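PDB 4RCM: methylated RNA-binding protein 1 from Saccharomyces cerevisiae S288c, which recognises and binds RNA carrying N6-methyladenosine and lowers the stability of PHO4 mRNA, thereby regulating phosphate metabolism after transcription. Local coordinates for residues F19-S24 with L63-N68. Residues are numbered along the deposited sequence; the frame is centred on the assembly and turned at random.
Sequences FVIKSS and LFFSIN. With nucleotides of chain C.
F19-S23 and L63-I67 run as parallel neighbouring strands, paired in register from F19 with L63 to S23 with I67, their axes 4.5 Å apart at closest approach and inclined by 26°. The backbone ladder is continuous: F19 O receives F64 N, I21 gives its N to F64 O and takes S66 N on its O, S23 N reaches S66 O, and S23 O accepts N68 N just where the second strand ends.

On the face that carries I21, F65 turns its ring flat beneath the isoleucine. I21 CB sits over the ring centre, 4.0 Å from the centroid of F65 in a CH-pi contact, while I21 CG2 comes to 3.5 Å from F65 CE2. The other branch, CG1, lies anti to the carbonyl carbon (chi1 -63°) and leans back along the partner strand to L63, two residues before F65, meeting L63 CB at 3.7 Å. W38 packs edge-to-face with F65, and helix 42-53 covers F19 and L63.

These are two inner strands of the mixed sheet of the YTH domain, joined by a right-handed crossover through helices; strand 72-79 continues the sheet beyond L63-I67.

On the other face, K22 bends at its second and third torsions, which carries its end across to S66 on the partner strand. K22 CD packs 3.7 Å from S66 CB, and NZ donates a 2.7 Å hydrogen bond to S66 OG, a hydroxyl that also bonds R72 O. At the C-terminal end of strand 17-23, K22, S23 and S24 belong to the binding site of the N6-methyladenosine nucleotide of chain C: K22 CB lies 3.5 Å from its O2', and S24 N approaches the adenine N3 to 2.9 Å. N68, by similarity another residue of this RNA site, directly follows the paired strand.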
loop_
_atom_site.group_PDB
_atom_site.type_symbol
_atom_site.label_atom_id
_atom_site.label_comp_id
_atom_site.label_asym_id
_atom_site.label_seq_id
_atom_site.Cartn_x
_atom_site.Cartn_y
_atom_site.Cartn_z
ATOM N N PHE A 19 -6.060 -0.556 2.492
ATOM C CA PHE A 19 -6.419 -0.701 1.081
ATOM C C PHE A 19 -5.282 -1.283 0.310
ATOM O O PHE A 19 -4.114 -1.046 0.644
ATOM C CB PHE A 19 -6.720 0.645 0.454
ATOM C CG PHE A 19 -7.813 1.381 1.131
ATOM C CD1 PHE A 19 -7.528 2.219 2.194
ATOM C CD2 PHE A 19 -9.121 1.240 0.715
ATOM C CE1 PHE A 19 -8.525 2.901 2.857
ATOM C CE2 PHE A 19 -10.124 1.935 1.346
ATOM C CZ PHE A 19 -9.833 2.766 2.413
ATOM N N VAL A 20 -5.611 -2.017 -0.746
ATOM C CA VAL A 20 -4.601 -2.499 -1.684
ATOM C C VAL A 20 -4.331 -1.401 -2.713
ATOM O O VAL A 20 -5.254 -0.698 -3.105
ATOM C CB VAL A 20 -5.023 -3.805 -2.399
ATOM C CG1 VAL A 20 -4.180 -4.083 -3.631
ATOM C CG2 VAL A 20 -4.908 -4.963 -1.437
ATOM N N ILE A 21 -3.069 -1.304 -3.156
ATOM C CA ILE A 21 -2.669 -0.398 -4.290
ATOM C C ILE A 21 -2.119 -1.330 -5.360
ATOM O O ILE A 21 -1.242 -2.161 -5.063
ATOM C CB ILE A 21 -1.598 0.664 -3.911
ATOM C CG1 ILE A 21 -2.119 1.626 -2.850
ATOM C CG2 ILE A 21 -1.150 1.482 -5.135
ATOM C CD1 ILE A 21 -3.264 2.527 -3.273
ATOM N N LYS A 22 -2.657 -1.233 -6.590
ATOM C CA LYS A 22 -2.104 -2.050 -7.710
ATOM C C LYS A 22 -1.441 -1.067 -8.645
ATOM O O LYS A 22 -2.086 -0.097 -9.140
ATOM C CB LYS A 22 -3.189 -2.828 -8.476
ATOM C CG LYS A 22 -4.010 -3.800 -7.661
ATOM C CD LYS A 22 -3.162 -4.906 -7.030
ATOM C CE LYS A 22 -2.501 -5.838 -8.048
ATOM N NZ LYS A 22 -1.876 -7.035 -7.398
ATOM N N SER A 23 -0.153 -1.235 -8.794
ATOM C CA SER A 23 0.633 -0.393 -9.691
ATOM C C SER A 23 0.899 -1.127 -10.995
ATOM O O SER A 23 1.198 -2.347 -10.983
ATOM C CB SER A 23 1.978 -0.051 -9.029
ATOM O OG SER A 23 2.843 0.551 -9.965
ATOM N N SER A 24 0.842 -0.386 -12.097
ATOM C CA SER A 24 1.251 -0.887 -13.427
ATOM C C SER A 24 2.757 -1.221 -13.591
ATOM O O SER A 24 3.099 -1.956 -14.529
ATOM C CB SER A 24 0.798 0.111 -14.517
ATOM O OG SER A 24 -0.631 0.075 -14.656
ATOM N N LEU A 63 -1.534 1.227 3.050
ATOM C CA LEU A 63 -1.634 0.797 1.643
ATOM C C LEU A 63 -0.741 -0.358 1.412
ATOM O O LEU A 63 0.466 -0.197 1.577
ATOM C CB LEU A 63 -1.157 1.882 0.760
ATOM C CG LEU A 63 -1.897 3.202 1.079
ATOM C CD1 LEU A 63 -1.360 4.268 0.189
ATOM C CD2 LEU A 63 -3.362 3.038 0.847
ATOM N N PHE A 64 -1.309 -1.495 1.051
ATOM C CA PHE A 64 -0.489 -2.636 0.628
ATOM C C PHE A 64 -0.181 -2.466 -0.875
ATOM O O PHE A 64 -1.060 -2.636 -1.735
ATOM C CB PHE A 64 -1.224 -3.949 0.847
ATOM C CG PHE A 64 -1.571 -4.240 2.287
ATOM C CD1 PHE A 64 -0.584 -4.550 3.211
ATOM C CD2 PHE A 64 -2.895 -4.242 2.712
ATOM C CE1 PHE A 64 -0.913 -4.874 4.525
ATOM C CE2 PHE A 64 -3.207 -4.543 4.049
ATOM C CZ PHE A 64 -2.216 -4.864 4.935
ATOM N N PHE A 65 1.048 -2.112 -1.189
ATOM C CA PHE A 65 1.484 -2.031 -2.592
ATOM C C PHE A 65 1.729 -3.352 -3.314
ATOM O O PHE A 65 2.568 -4.177 -2.925
ATOM C CB PHE A 65 2.697 -1.178 -2.683
ATOM C CG PHE A 65 2.375 0.270 -2.755
ATOM C CD1 PHE A 65 2.076 1.001 -1.615
ATOM C CD2 PHE A 65 2.386 0.900 -3.974
ATOM C CE1 PHE A 65 1.787 2.382 -1.717
ATOM C CE2 PHE A 65 2.133 2.257 -4.072
ATOM C CZ PHE A 65 1.798 2.980 -2.954
ATOM N N SER A 66 1.062 -3.480 -4.444
ATOM C CA SER A 66 1.205 -4.664 -5.247
ATOM C C SER A 66 1.400 -4.265 -6.727
ATOM O O SER A 66 0.900 -3.225 -7.163
ATOM C CB SER A 66 -0.081 -5.470 -5.071
ATOM O OG SER A 66 0.074 -6.770 -5.586
ATOM N N ILE A 67 2.124 -5.082 -7.489
ATOM C CA ILE A 67 2.301 -4.856 -8.958
ATOM C C ILE A 67 1.425 -5.860 -9.746
ATOM O O ILE A 67 1.551 -7.119 -9.576
ATOM C CB ILE A 67 3.801 -4.985 -9.378
ATOM C CG1 ILE A 67 4.632 -3.928 -8.607
ATOM C CG2 ILE A 67 3.979 -4.800 -10.880
ATOM C CD1 ILE A 67 6.081 -4.357 -8.434
ATOM N N ASN A 68 0.579 -5.322 -10.604
ATOM C CA ASN A 68 -0.275 -6.139 -11.459
ATOM C C ASN A 68 0.535 -7.136 -12.296
ATOM O O ASN A 68 1.731 -6.901 -12.623
ATOM C CB ASN A 68 -1.166 -5.279 -12.368
ATOM C CG ASN A 68 -2.408 -6.028 -12.829
ATOM O OD1 ASN A 68 -3.076 -6.683 -12.023
ATOM N ND2 ASN A 68 -2.729 -5.935 -14.122
ATOM C C2 6MZ C 3 0.661 2.935 -12.134
ATOM C C4 6MZ C 3 -1.572 2.645 -11.416
ATOM C C5 6MZ C 3 -1.488 3.879 -10.620
ATOM N N9 6MZ C 3 -2.811 2.161 -11.212
ATOM N N3 6MZ C 3 -0.473 2.227 -12.146
ATOM N N1 6MZ C 3 0.806 4.082 -11.433
ATOM C C6 6MZ C 3 -0.184 4.607 -10.676
ATOM N N6 6MZ C 3 -0.045 5.774 -10.007
ATOM C C9 6MZ C 3 1.102 6.640 -10.174
ATOM N N7 6MZ C 3 -2.695 4.065 -10.014
ATOM C C8 6MZ C 3 -3.484 3.011 -10.396
ATOM O "O5'" 6MZ C 3 -7.654 1.378 -13.839
ATOM C "C5'" 6MZ C 3 -6.358 1.940 -13.515
ATOM C "C4'" 6MZ C 3 -5.344 0.837 -13.188
ATOM O "O4'" 6MZ C 3 -4.012 1.386 -13.099
ATOM C "C1'" 6MZ C 3 -3.314 0.910 -11.918
ATOM C "C2'" 6MZ C 3 -4.308 -0.056 -11.248
ATOM O "O2'" 6MZ C 3 -4.051 -1.441 -11.608
ATOM C "C3'" 6MZ C 3 -5.649 0.100 -11.874
ATOM O "O3'" 6MZ C 3 -6.147 -1.259 -12.016
#